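Local coordinates for protein LEOA (Escherichia coli, PDB 4AUR) that probably binds and hydrolyses GTP as a bacterial dynamin-like GTPase of enterotoxigenic strains, with a long helical region extending from its GTPase domain, at residues 51-56 and 103-108; 57-62 and 139-144; 62-67 and 144-149; 134-139 and 164-169; 171-176 and 221-226. All coordinates share one frame; numbering follows the deposited sequence.

Contact 1 (51-56 and 103-108); sequences SDVLRI and QCEIVD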
# COMPACT_ATOMS: atom_id res chain seq x y z
N SER A 51 24.35 29.33 11.05
CA SER A 51 25.30 29.97 11.96
C SER A 51 26.29 28.99 12.58
O SER A 51 27.50 29.23 12.58
CB SER A 51 24.57 30.66 13.12
OG SER A 51 25.48 30.84 14.19
N ASP A 52 25.74 27.90 13.11
CA ASP A 52 26.47 26.98 13.97
C ASP A 52 27.85 26.56 13.44
O ASP A 52 28.07 26.46 12.22
CB ASP A 52 25.60 25.76 14.28
CG ASP A 52 24.50 26.05 15.32
OD1 ASP A 52 23.83 27.11 15.25
OD2 ASP A 52 24.31 25.22 16.22
N VAL A 53 28.76 26.33 14.38
CA VAL A 53 30.14 25.97 14.11
C VAL A 53 30.49 24.75 14.95
O VAL A 53 29.85 24.52 15.98
CB VAL A 53 31.12 27.10 14.50
CG1 VAL A 53 30.73 28.43 13.88
CG2 VAL A 53 31.20 27.26 16.01
N LEU A 54 31.51 24.01 14.54
CA LEU A 54 31.99 22.85 15.29
C LEU A 54 32.36 23.17 16.73
O LEU A 54 33.10 24.09 16.98
CB LEU A 54 33.21 22.24 14.62
CG LEU A 54 33.82 21.03 15.32
CD1 LEU A 54 32.82 19.91 15.52
CD2 LEU A 54 34.96 20.52 14.49
N ARG A 55 31.86 22.37 17.66
CA ARG A 55 32.08 22.58 19.08
C ARG A 55 32.55 21.29 19.72
O ARG A 55 31.94 20.24 19.56
CB ARG A 55 30.80 23.02 19.77
CG ARG A 55 30.97 23.24 21.26
CD ARG A 55 29.65 23.51 21.93
NE ARG A 55 29.20 24.85 21.63
CZ ARG A 55 27.98 25.30 21.86
NH1 ARG A 55 27.06 24.52 22.41
NH2 ARG A 55 27.67 26.55 21.53
N ILE A 56 33.65 21.39 20.47
CA ILE A 56 34.23 20.25 21.16
C ILE A 56 34.24 20.57 22.64
O ILE A 56 34.69 21.64 23.05
CB ILE A 56 35.68 19.99 20.72
CG1 ILE A 56 35.81 20.09 19.22
CG2 ILE A 56 36.14 18.61 21.15
CD1 ILE A 56 36.26 21.46 18.76
N GLN A 103 36.03 28.29 11.89
CA GLN A 103 35.86 28.59 13.30
C GLN A 103 35.49 27.32 14.07
O GLN A 103 34.97 26.37 13.49
CB GLN A 103 34.76 29.62 13.49
CG GLN A 103 35.08 30.98 12.93
CD GLN A 103 33.84 31.82 12.64
OE1 GLN A 103 32.84 31.30 12.12
NE2 GLN A 103 33.90 33.12 12.95
N CYS A 104 35.78 27.30 15.36
CA CYS A 104 35.21 26.27 16.22
C CYS A 104 35.27 26.73 17.63
O CYS A 104 36.09 27.55 17.95
CB CYS A 104 35.94 24.91 16.09
SG CYS A 104 37.60 24.80 16.82
N GLU A 105 34.40 26.20 18.45
CA GLU A 105 34.29 26.55 19.85
C GLU A 105 34.87 25.41 20.69
O GLU A 105 34.74 24.23 20.35
CB GLU A 105 32.81 26.73 20.21
CG GLU A 105 32.05 27.79 19.43
CD GLU A 105 30.55 27.77 19.74
OE1 GLU A 105 30.00 26.68 19.99
OE2 GLU A 105 29.91 28.85 19.73
N ILE A 106 35.52 25.75 21.79
CA ILE A 106 36.08 24.74 22.67
C ILE A 106 35.52 25.06 24.01
O ILE A 106 35.81 26.10 24.55
CB ILE A 106 37.62 24.78 22.66
CG1 ILE A 106 38.12 24.32 21.29
CG2 ILE A 106 38.19 23.87 23.74
CD1 ILE A 106 39.55 24.65 20.97
N VAL A 107 34.65 24.19 24.51
CA VAL A 107 33.97 24.46 25.78
C VAL A 107 34.59 23.60 26.84
O VAL A 107 35.06 22.51 26.53
CB VAL A 107 32.46 24.17 25.70
CG1 VAL A 107 31.81 25.10 24.72
CG2 VAL A 107 32.19 22.73 25.28
N ASP A 108 34.61 24.06 28.07
CA ASP A 108 35.10 23.22 29.17
C ASP A 108 34.61 23.77 30.51
O ASP A 108 34.11 24.88 30.59
CB ASP A 108 36.65 23.13 29.09
CG ASP A 108 37.30 22.55 30.34
OD1 ASP A 108 37.10 21.35 30.63
OD2 ASP A 108 38.04 23.30 31.02

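Contact 2 (57-62 and 139-144); sequences ALLGAF and HLIFYV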
# COMPACT_ATOMS: atom_id res chain seq x y z
N ALA A 57 33.75 19.66 23.46
CA ALA A 57 33.90 19.80 24.89
C ALA A 57 35.15 19.03 25.26
O ALA A 57 35.25 17.81 25.05
CB ALA A 57 32.70 19.26 25.62
N LEU A 58 36.11 19.76 25.79
CA LEU A 58 37.36 19.17 26.21
C LEU A 58 37.33 18.94 27.70
O LEU A 58 37.48 19.87 28.49
CB LEU A 58 38.51 20.09 25.84
CG LEU A 58 39.85 19.38 25.88
CD1 LEU A 58 39.89 18.28 24.83
CD2 LEU A 58 40.98 20.37 25.68
N LEU A 59 37.13 17.68 28.07
CA LEU A 59 36.97 17.27 29.47
C LEU A 59 38.14 16.45 29.98
O LEU A 59 38.72 15.65 29.24
CB LEU A 59 35.69 16.44 29.62
CG LEU A 59 34.44 17.16 29.18
CD1 LEU A 59 33.26 16.26 29.48
CD2 LEU A 59 34.33 18.47 29.92
N GLY A 60 38.47 16.64 31.25
CA GLY A 60 39.56 15.92 31.89
C GLY A 60 40.43 16.81 32.76
O GLY A 60 40.35 18.03 32.72
N ALA A 61 41.25 16.17 33.58
CA ALA A 61 42.18 16.90 34.42
C ALA A 61 43.29 17.38 33.53
O ALA A 61 43.65 16.70 32.59
CB ALA A 61 42.71 16.00 35.50
N PHE A 62 43.82 18.57 33.83
CA PHE A 62 44.85 19.18 33.00
C PHE A 62 46.16 18.41 33.09
O PHE A 62 46.88 18.29 32.10
CB PHE A 62 45.06 20.64 33.37
CG PHE A 62 43.92 21.53 32.92
CD1 PHE A 62 43.88 22.01 31.62
CD2 PHE A 62 42.89 21.85 33.80
CE1 PHE A 62 42.82 22.81 31.21
CE2 PHE A 62 41.83 22.64 33.38
CZ PHE A 62 41.80 23.12 32.08
N HIS A 139 29.30 18.75 19.49
CA HIS A 139 29.26 17.72 18.49
C HIS A 139 30.26 16.63 18.84
O HIS A 139 30.16 15.50 18.34
CB HIS A 139 29.59 18.31 17.15
CG HIS A 139 28.84 19.57 16.86
ND1 HIS A 139 27.71 19.59 16.08
CD2 HIS A 139 29.06 20.85 17.23
CE1 HIS A 139 27.27 20.83 15.98
NE2 HIS A 139 28.07 21.61 16.67
N LEU A 140 31.21 16.96 19.69
CA LEU A 140 32.26 16.04 20.07
C LEU A 140 32.65 16.30 21.51
O LEU A 140 32.70 17.44 21.94
CB LEU A 140 33.48 16.27 19.18
CG LEU A 140 33.77 15.32 18.05
CD1 LEU A 140 35.05 15.72 17.34
CD2 LEU A 140 33.93 13.93 18.64
N ILE A 141 32.95 15.24 22.24
CA ILE A 141 33.37 15.37 23.63
C ILE A 141 34.60 14.53 23.84
O ILE A 141 34.59 13.35 23.58
CB ILE A 141 32.25 14.91 24.59
CG1 ILE A 141 30.99 15.74 24.34
CG2 ILE A 141 32.69 15.02 26.04
CD1 ILE A 141 29.91 15.52 25.37
N PHE A 142 35.68 15.14 24.29
CA PHE A 142 36.92 14.40 24.56
C PHE A 142 37.08 14.35 26.03
O PHE A 142 37.25 15.37 26.66
CB PHE A 142 38.15 15.08 23.98
CG PHE A 142 38.18 15.18 22.48
CD1 PHE A 142 37.46 14.30 21.68
CD2 PHE A 142 38.98 16.14 21.86
CE1 PHE A 142 37.53 14.40 20.29
CE2 PHE A 142 39.05 16.24 20.49
CZ PHE A 142 38.32 15.38 19.70
N TYR A 143 37.03 13.17 26.59
CA TYR A 143 37.34 12.99 27.99
C TYR A 143 38.74 12.43 28.04
O TYR A 143 38.95 11.26 27.73
CB TYR A 143 36.34 12.05 28.66
CG TYR A 143 36.21 12.32 30.11
CD1 TYR A 143 37.25 12.02 30.98
CD2 TYR A 143 35.09 12.94 30.62
CE1 TYR A 143 37.16 12.30 32.31
CE2 TYR A 143 35.00 13.22 31.95
CZ TYR A 143 36.04 12.89 32.79
OH TYR A 143 35.95 13.17 34.12
N VAL A 144 39.71 13.27 28.41
CA VAL A 144 41.11 12.87 28.37
C VAL A 144 41.55 12.38 29.72
O VAL A 144 41.42 13.11 30.72
CB VAL A 144 42.01 14.04 27.96
CG1 VAL A 144 43.47 13.64 28.09
CG2 VAL A 144 41.71 14.48 26.55

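Contact 3 (62-67 and 144-149); sequences FSDGKT and VVDATN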
# COMPACT_ATOMS: atom_id res chain seq x y z
N PHE A 62 43.82 18.57 33.83
CA PHE A 62 44.85 19.18 33.00
C PHE A 62 46.16 18.41 33.09
O PHE A 62 46.88 18.29 32.10
CB PHE A 62 45.06 20.64 33.37
CG PHE A 62 43.92 21.53 32.92
CD1 PHE A 62 43.88 22.01 31.62
CD2 PHE A 62 42.89 21.85 33.80
CE1 PHE A 62 42.82 22.81 31.21
CE2 PHE A 62 41.83 22.64 33.38
CZ PHE A 62 41.80 23.12 32.08
N SER A 63 46.42 17.87 34.27
CA SER A 63 47.58 17.03 34.53
C SER A 63 47.59 15.76 33.69
O SER A 63 48.65 15.18 33.48
CB SER A 63 47.64 16.64 36.01
OG SER A 63 46.39 16.12 36.45
N ASP A 64 46.43 15.33 33.20
CA ASP A 64 46.37 14.23 32.24
C ASP A 64 46.62 14.72 30.80
O ASP A 64 46.46 13.97 29.84
CB ASP A 64 45.05 13.47 32.37
CG ASP A 64 44.92 12.74 33.72
OD1 ASP A 64 45.82 12.88 34.57
OD2 ASP A 64 43.91 12.02 33.94
N GLY A 65 47.04 15.96 30.64
CA GLY A 65 47.59 16.38 29.34
C GLY A 65 46.54 16.59 28.27
O GLY A 65 46.77 16.33 27.10
N LYS A 66 45.40 17.09 28.71
CA LYS A 66 44.27 17.44 27.89
C LYS A 66 44.64 18.47 26.83
O LYS A 66 44.21 18.40 25.69
CB LYS A 66 43.22 18.04 28.83
CG LYS A 66 41.97 18.58 28.21
CD LYS A 66 41.39 19.70 29.06
CE LYS A 66 40.81 19.22 30.37
NZ LYS A 66 39.83 20.18 30.97
N THR A 67 45.43 19.46 27.24
CA THR A 67 45.74 20.58 26.38
C THR A 67 46.60 20.13 25.19
O THR A 67 46.49 20.64 24.07
CB THR A 67 46.42 21.71 27.17
OG1 THR A 67 45.53 22.19 28.18
CG2 THR A 67 46.78 22.84 26.26
N VAL A 144 39.71 13.27 28.41
CA VAL A 144 41.11 12.87 28.37
C VAL A 144 41.55 12.38 29.72
O VAL A 144 41.42 13.11 30.72
CB VAL A 144 42.01 14.04 27.96
CG1 VAL A 144 43.47 13.64 28.09
CG2 VAL A 144 41.71 14.48 26.55
N VAL A 145 42.08 11.16 29.74
CA VAL A 145 42.54 10.50 30.98
C VAL A 145 44.02 10.07 30.89
O VAL A 145 44.72 10.42 29.93
CB VAL A 145 41.65 9.29 31.33
CG1 VAL A 145 40.21 9.75 31.48
CG2 VAL A 145 41.76 8.20 30.29
N ASP A 146 44.49 9.34 31.91
CA ASP A 146 45.90 8.97 32.04
C ASP A 146 46.09 7.55 31.63
O ASP A 146 45.22 6.71 31.79
CB ASP A 146 46.41 9.17 33.48
CG ASP A 146 47.93 9.44 33.56
OD1 ASP A 146 48.72 8.49 33.37
OD2 ASP A 146 48.34 10.61 33.81
N ALA A 147 47.27 7.27 31.10
CA ALA A 147 47.63 5.93 30.71
C ALA A 147 48.00 5.04 31.90
O ALA A 147 47.66 3.85 31.93
CB ALA A 147 48.78 6.01 29.74
N THR A 148 48.73 5.59 32.86
CA THR A 148 49.18 4.81 34.02
C THR A 148 48.00 4.33 34.86
O THR A 148 47.91 3.16 35.19
CB THR A 148 50.16 5.60 34.92
OG1 THR A 148 49.62 6.90 35.21
CG2 THR A 148 51.50 5.77 34.22
N ASN A 149 47.11 5.26 35.20
CA ASN A 149 45.95 4.95 36.04
C ASN A 149 44.70 5.67 35.48
O ASN A 149 44.29 6.71 36.01
CB ASN A 149 46.25 5.35 37.49
CG ASN A 149 45.06 5.14 38.42
OD1 ASN A 149 44.28 4.20 38.27
ND2 ASN A 149 44.93 6.04 39.39

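Contact 4 (134-139 and 164-169); sequences YISEAH and RDLNKL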
# COMPACT_ATOMS: atom_id res chain seq x y z
N TYR A 134 25.45 23.82 26.91
CA TYR A 134 26.58 24.00 26.02
C TYR A 134 27.26 22.68 25.75
O TYR A 134 27.71 22.44 24.64
CB TYR A 134 27.58 25.05 26.57
CG TYR A 134 27.39 26.42 25.97
CD1 TYR A 134 26.39 27.27 26.41
CD2 TYR A 134 28.21 26.87 24.93
CE1 TYR A 134 26.21 28.51 25.84
CE2 TYR A 134 28.03 28.11 24.36
CZ TYR A 134 27.04 28.93 24.82
OH TYR A 134 26.87 30.17 24.26
N ILE A 135 27.32 21.81 26.74
CA ILE A 135 27.91 20.49 26.52
C ILE A 135 26.95 19.52 25.83
O ILE A 135 27.38 18.73 24.98
CB ILE A 135 28.51 19.93 27.80
CG1 ILE A 135 29.78 20.73 28.11
CG2 ILE A 135 28.92 18.48 27.62
CD1 ILE A 135 30.21 20.67 29.56
N SER A 136 25.66 19.57 26.15
CA SER A 136 24.70 18.81 25.37
C SER A 136 24.87 19.13 23.89
O SER A 136 25.04 18.22 23.07
CB SER A 136 23.26 19.13 25.78
OG SER A 136 22.89 18.36 26.90
N GLU A 137 24.83 20.42 23.56
CA GLU A 137 24.87 20.91 22.15
C GLU A 137 26.29 20.99 21.56
O GLU A 137 26.54 21.80 20.70
CB GLU A 137 24.14 22.28 22.02
CG GLU A 137 22.61 22.17 22.10
CD GLU A 137 21.87 23.49 22.38
OE1 GLU A 137 22.49 24.58 22.23
OE2 GLU A 137 20.65 23.44 22.74
N ALA A 138 27.20 20.17 22.04
CA ALA A 138 28.48 20.00 21.40
C ALA A 138 28.46 18.75 20.52
O ALA A 138 27.73 17.80 20.77
CB ALA A 138 29.56 19.87 22.44
N HIS A 139 29.30 18.75 19.49
CA HIS A 139 29.26 17.72 18.49
C HIS A 139 30.26 16.63 18.84
O HIS A 139 30.16 15.50 18.34
CB HIS A 139 29.59 18.31 17.15
CG HIS A 139 28.84 19.57 16.86
ND1 HIS A 139 27.71 19.59 16.08
CD2 HIS A 139 29.06 20.85 17.23
CE1 HIS A 139 27.27 20.83 15.98
NE2 HIS A 139 28.07 21.61 16.67
N ARG A 164 25.27 9.43 31.58
CA ARG A 164 23.92 9.15 31.99
C ARG A 164 23.05 10.39 31.90
O ARG A 164 22.14 10.43 31.07
CB ARG A 164 23.89 8.57 33.40
CG ARG A 164 22.51 8.10 33.81
CD ARG A 164 22.39 6.60 33.61
NE ARG A 164 22.32 6.28 32.20
CZ ARG A 164 22.64 5.11 31.66
NH1 ARG A 164 23.10 4.11 32.40
NH2 ARG A 164 22.52 4.95 30.35
N ASP A 165 23.34 11.39 32.74
CA ASP A 165 22.49 12.59 32.84
C ASP A 165 22.33 13.23 31.45
O ASP A 165 21.21 13.36 30.97
CB ASP A 165 23.11 13.57 33.83
CG ASP A 165 22.13 14.63 34.35
OD1 ASP A 165 20.99 14.79 33.81
OD2 ASP A 165 22.52 15.32 35.32
N LEU A 166 23.44 13.58 30.80
CA LEU A 166 23.41 14.29 29.54
C LEU A 166 23.32 13.37 28.35
O LEU A 166 23.03 13.82 27.26
CB LEU A 166 24.64 15.16 29.35
CG LEU A 166 24.90 16.27 30.37
CD1 LEU A 166 26.12 17.04 29.91
CD2 LEU A 166 23.69 17.18 30.54
N ASN A 167 23.62 12.10 28.54
CA ASN A 167 23.25 11.11 27.54
C ASN A 167 24.10 11.23 26.27
O ASN A 167 23.61 10.97 25.19
CB ASN A 167 21.74 11.27 27.25
CG ASN A 167 21.18 10.17 26.38
OD1 ASN A 167 20.33 10.44 25.52
ND2 ASN A 167 21.65 8.94 26.57
N LYS A 168 25.37 11.59 26.43
CA LYS A 168 26.25 11.89 25.29
C LYS A 168 27.32 10.84 25.07
O LYS A 168 28.42 11.15 24.62
CB LYS A 168 26.93 13.23 25.48
CG LYS A 168 25.98 14.38 25.69
CD LYS A 168 25.36 14.83 24.38
CE LYS A 168 26.39 15.59 23.58
NZ LYS A 168 25.95 15.79 22.18
N LEU A 169 26.99 9.59 25.35
CA LEU A 169 27.94 8.51 25.15
C LEU A 169 28.25 8.33 23.65
O LEU A 169 29.40 8.15 23.27
CB LEU A 169 27.38 7.23 25.79
CG LEU A 169 28.09 5.87 25.74
CD1 LEU A 169 27.42 4.92 26.70
CD2 LEU A 169 28.05 5.26 24.36

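Contact 5 (171-176 and 221-226); sequences STIFVI and NIVCVA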
# COMPACT_ATOMS: atom_id res chain seq x y z
N SER A 171 28.59 10.38 21.49
CA SER A 171 29.40 11.48 20.99
C SER A 171 30.63 11.81 21.85
O SER A 171 31.24 12.86 21.70
CB SER A 171 28.52 12.72 20.77
OG SER A 171 28.08 13.33 21.95
N THR A 172 30.99 10.90 22.74
CA THR A 172 32.15 11.06 23.61
C THR A 172 33.25 10.06 23.31
O THR A 172 33.00 8.86 23.27
CB THR A 172 31.73 10.86 25.05
OG1 THR A 172 30.84 11.90 25.41
CG2 THR A 172 32.93 10.88 25.96
N ILE A 173 34.47 10.57 23.10
CA ILE A 173 35.66 9.73 23.00
C ILE A 173 36.49 9.87 24.26
O ILE A 173 36.99 10.98 24.58
CB ILE A 173 36.59 10.15 21.85
CG1 ILE A 173 35.91 9.98 20.50
CG2 ILE A 173 37.82 9.27 21.84
CD1 ILE A 173 36.44 10.94 19.46
N PHE A 174 36.66 8.76 24.97
CA PHE A 174 37.64 8.71 26.05
C PHE A 174 39.01 8.48 25.45
O PHE A 174 39.21 7.56 24.64
CB PHE A 174 37.29 7.65 27.05
CG PHE A 174 36.07 7.97 27.80
CD1 PHE A 174 36.14 8.71 28.95
CD2 PHE A 174 34.83 7.57 27.34
CE1 PHE A 174 35.00 9.05 29.63
CE2 PHE A 174 33.69 7.90 28.01
CZ PHE A 174 33.77 8.65 29.16
N VAL A 175 39.94 9.34 25.85
CA VAL A 175 41.20 9.45 25.18
C VAL A 175 42.25 9.11 26.19
O VAL A 175 42.57 9.93 27.06
CB VAL A 175 41.40 10.86 24.65
CG1 VAL A 175 42.81 11.05 24.12
CG2 VAL A 175 40.38 11.11 23.56
N ILE A 176 42.76 7.88 26.11
CA ILE A 176 43.78 7.44 27.04
C ILE A 176 45.08 7.95 26.50
O ILE A 176 45.56 7.48 25.47
CB ILE A 176 43.82 5.93 27.25
CG1 ILE A 176 42.46 5.42 27.71
CG2 ILE A 176 44.84 5.64 28.33
CD1 ILE A 176 42.32 3.90 27.70
N ASN A 221 33.42 4.75 23.17
CA ASN A 221 34.49 5.11 22.28
C ASN A 221 35.77 5.35 23.05
O ASN A 221 35.87 6.33 23.77
CB ASN A 221 34.10 6.36 21.53
CG ASN A 221 32.92 6.13 20.61
OD1 ASN A 221 31.86 6.74 20.75
ND2 ASN A 221 33.11 5.23 19.65
N ILE A 222 36.74 4.46 22.90
CA ILE A 222 38.03 4.63 23.56
C ILE A 222 39.18 4.57 22.57
O ILE A 222 39.21 3.75 21.67
CB ILE A 222 38.26 3.59 24.68
CG1 ILE A 222 37.08 3.57 25.63
CG2 ILE A 222 39.53 3.93 25.45
CD1 ILE A 222 37.16 2.50 26.69
N VAL A 223 40.15 5.44 22.80
CA VAL A 223 41.27 5.56 21.93
C VAL A 223 42.52 5.79 22.76
O VAL A 223 42.50 6.58 23.70
CB VAL A 223 41.04 6.71 20.95
CG1 VAL A 223 42.34 7.32 20.49
CG2 VAL A 223 40.24 6.20 19.75
N CYS A 224 43.59 5.09 22.42
CA CYS A 224 44.83 5.20 23.15
C CYS A 224 45.79 6.06 22.34
O CYS A 224 45.90 5.92 21.13
CB CYS A 224 45.41 3.80 23.40
SG CYS A 224 44.30 2.69 24.31
N VAL A 225 46.49 6.97 23.01
CA VAL A 225 47.21 8.00 22.31
C VAL A 225 48.38 8.48 23.15
O VAL A 225 48.45 8.19 24.35
CB VAL A 225 46.20 9.13 21.97
CG1 VAL A 225 46.76 10.54 22.15
CG2 VAL A 225 45.62 8.93 20.57
N ALA A 226 49.32 9.19 22.51
CA ALA A 226 50.45 9.77 23.21
C ALA A 226 50.72 11.16 22.71
O ALA A 226 51.73 11.40 22.08
CB ALA A 226 51.67 8.90 22.98

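Contact 1 (51-56 and 103-108)
Arg55 and Glu105 pair directly across two neighbouring parallel strands. The guanidinium approaches side-on, and both NE and NH2 bond to the same oxygen. The salt bridge from Arg55 NE to Glu105 OE1 is 2.6 Å long. The two planes are 12° apart, and the carboxylate meets the guanidinium at its edge, so the groups are nearly coplanar. A bend at chi3 (-74°) turns the otherwise extended arginine chain toward the acid.

The backbone ladder is regular here. Ile56 N donates to Glu105 O at 3.0 Å, and Val107 N to Ile56 O at 2.9 Å. On the face of Ile56 and Ile106 the packing is buried and apolar. Ile56 CD1 lies 4.1 Å from Cys104 SG and 4.2 Å from Ile106 CG1.

The start of the pairing is looser and nearer solvent. Val53 CG2 rests on Glu105 CG at 3.6 Å. Gln103 is exposed, and its nearest side-chain approach is Gln103 OE1 to Val53 CG1 at 4.0 Å.

Strand 54-60 lies between strands 104-108 and 140-146. Helix 66-74 packs on Ile56 through Trp73 and on Ile106 through Ile70, and helix 250-273 reaches Leu54 through Leu261.

Contact 2 (57-62 and 139-144)
Leu59 is bonded through both backbone polar atoms to strand 140-146. Its N donates to Phe142 O at 2.7 Å, and its O accepts from Val144 N at the same length. Ala57 repeats the pattern two residues earlier. Its N reaches Leu140 O at 2.9 Å, and its O accepts from Phe142 N at 2.8 Å. These four bonds form a parallel ladder, and the strand segments run at 18° to each other.

Side chains pack on both faces of the ladder. On the face of Leu59 and Tyr143, Leu59 CB touches the phenol ring at Tyr143 CD2, 3.7 Å away, and the two side chains cross at about a right angle. Leu59 CD1 turns back along the sheet to Ile141 CG2, also at 3.7 Å. On the other face Leu58 CD1 meets Phe142 in the plane of its ring, at the edge, 3.8 Å from Phe142 CD2. The leucine CG stands trans to its own N (chi1 -163°), which carries this methyl toward the phenylalanine.

Further out, Trp73 meets Phe142 edge-to-face, and Tyr143 meets the ring of Phe174 on the next strand. Every residue that touches across the pair is buried.

Gly60 follows the last firm bonds of the ladder, with phi 137°, a value suited to glycine. There the chain leaves the sheet for the loop that leads into helix 66-74. Two central parallel strands, one of them running into a glycine-rich loop, are characteristic of P-loop GTPases, and Gly60 is consistent with the first glycine of a Walker A motif.

Contact 3 (62-67 and 144-149)
Asp64 and Asp146 are brought together by different first torsions. In Asp64 the carboxyl carbon lies trans to the carbonyl carbon (chi1 -66°). In Asp146 it lies roughly trans to the backbone N (chi1 -153°). The two carboxylates then meet with their planes 78° apart, and Asp64 OD1 is 3.5 Å from Asp146 OD2. Both atoms are acceptors, so no bond joins them. The other oxygen, Asp64 OD2, packs near the backbone of Val145 and Asp146, and its nearest carbon there is Val145 CA at 3.6 Å.

Asp146 is fixed from its own side. Its OD1 accepts from Thr148 N at 2.9 Å, through the anti lone pair, which makes an Asx turn. The same oxygen takes a second bond from Thr148 OG1, which comes from above the carboxylate plane.

The apolar part of the contact is Val144. Its CG1 lies 3.5 Å from Asp64 O and 3.9 Å from Lys66 CA, and so packs against the loop where it enters helix 66-74. Asp64 O accepts a hydrogen bond from Asn177 ND2. Gly65 holds the N-cap position, with positive phi. Lys66 sends its chain away from the contact. Its NZ lies over a face of the Phe62 ring and forms a salt bridge with Asp108.

Gly65, Lys66 and Thr67 are consistent with the end of a Walker A loop. Lys178 NZ bonds to Ser63 O. Two carboxylates as close as Asp64 and Asp146 should repel each other, which the long, weak ion pair of Asp146 with Lys178 probably offsets in part.

Contact 4 (134-139 and 164-169)
Lys168 NZ bonds to two backbone carbonyls where helix 129-136 ends, at Ser136 O (2.7 Å) and Ala138 O (3.0 Å). The contact belongs to the alpha/beta fold of the GTPase domain. It joins the end of that helix to the turn leaving helix 156-165. The latter helix is the middle of a beta-alpha-beta crossover from strand 140-146 to strand 172-177.

The ammonium lies in the carbonyl plane of Ser136 and nearly in line with the C=O of Ala138. Bends at chi2 (-77°) and chi3 (-75°) curl the lysine chain back to reach them. Carbonyls at a helix end would favour such a positive group. The aliphatic part of the chain runs along the same carbonyls, with Lys168 CE 3.6 Å from Ile135 O.

The next shell places these groups. Asn167 has positive phi (71°) and turns the chain between Leu166 and Lys168. Trp161 of helix 156-165 touches both Ile135 and Leu166. Asp165 forms a salt bridge with Arg132, which ties the two helices together. Val268 of helix 250-273 packs on Lys168.

Beside the lysine, Leu166 divides its two methyls. Leu166 CD1 meets Ile135 CG2 at 3.9 Å, the two side chains crossing at about a right angle. Leu166 CD2 rests near Ser136 OG, also at 3.9 Å.

Contact 5 (171-176 and 221-226)
Ile176 packs its CD1 against Ile222 CG2 at 3.6 Å, the closest apolar approach between the two strands. The same methyl also reaches Cys224 SG at 4.1 Å. With CG1 trans to the carbonyl carbon (chi1 -57°) and the chain extended beyond it, Ile176 spreads across both partners. Phe174 CB joins this face at Ile222 CG1, 4.3 Å away. On the opposite face Ile173 CG2 meets Val223 CB at 4.2 Å. Past the end of strand 221-224, Val225 CG1 comes near Val175 CG1.

Between the two faces runs the backbone ladder. Phe174 N donates to Asn221 O, and Val223 N to Phe174 O. Next along the pair, Ile176 N donates to Val223 O at 2.8 Å, and Val225 N to Ile176 O at 2.7 Å. All four donors come nearly in line with the carbonyls. The strands are parallel, with a local angle of 26°.

The polar edge lies at Asn221, which is partly exposed. Its CB lies beside Thr172 O, and its backbone O lies at the edge of the Phe174 ring, near the ring plane. The Thr172 hydroxyl is engaged elsewhere, with Lys168 O.

Strand 221-224 is the outermost strand on this side of the sheet within the chain, and strand 140-146 flanks 172-177 on the other side. Helix 188-209 packs on the face of Phe174, Ile176, Ile222 and Cys224. Helix 250-273 packs on Ile173 and Val175 through Leu253.

How the contacts relate
Contacts 1, 2 and 5 are parallel strand pairs of one sheet. Contacts 1 and 2 share strand 54-60. Contact 5 joins on through strand 172-177, where Ile141 O bonds to Ile173 N. Contact 2 is central and fully buried. Contacts 1 and 5 are buried too, but each has a partly exposed edge. Contacts 3 and 4 are also largely buried, with some partly exposed residues. Only contact 1 has a salt bridge across its segments. Contacts 3 and 4 lie at different ends of strand 140-146. Contact 3, on the probable nucleotide-binding side, brings acids together. Contact 4 joins helix ends by a lysine. Contacts 1 and 3 meet at a salt bridge.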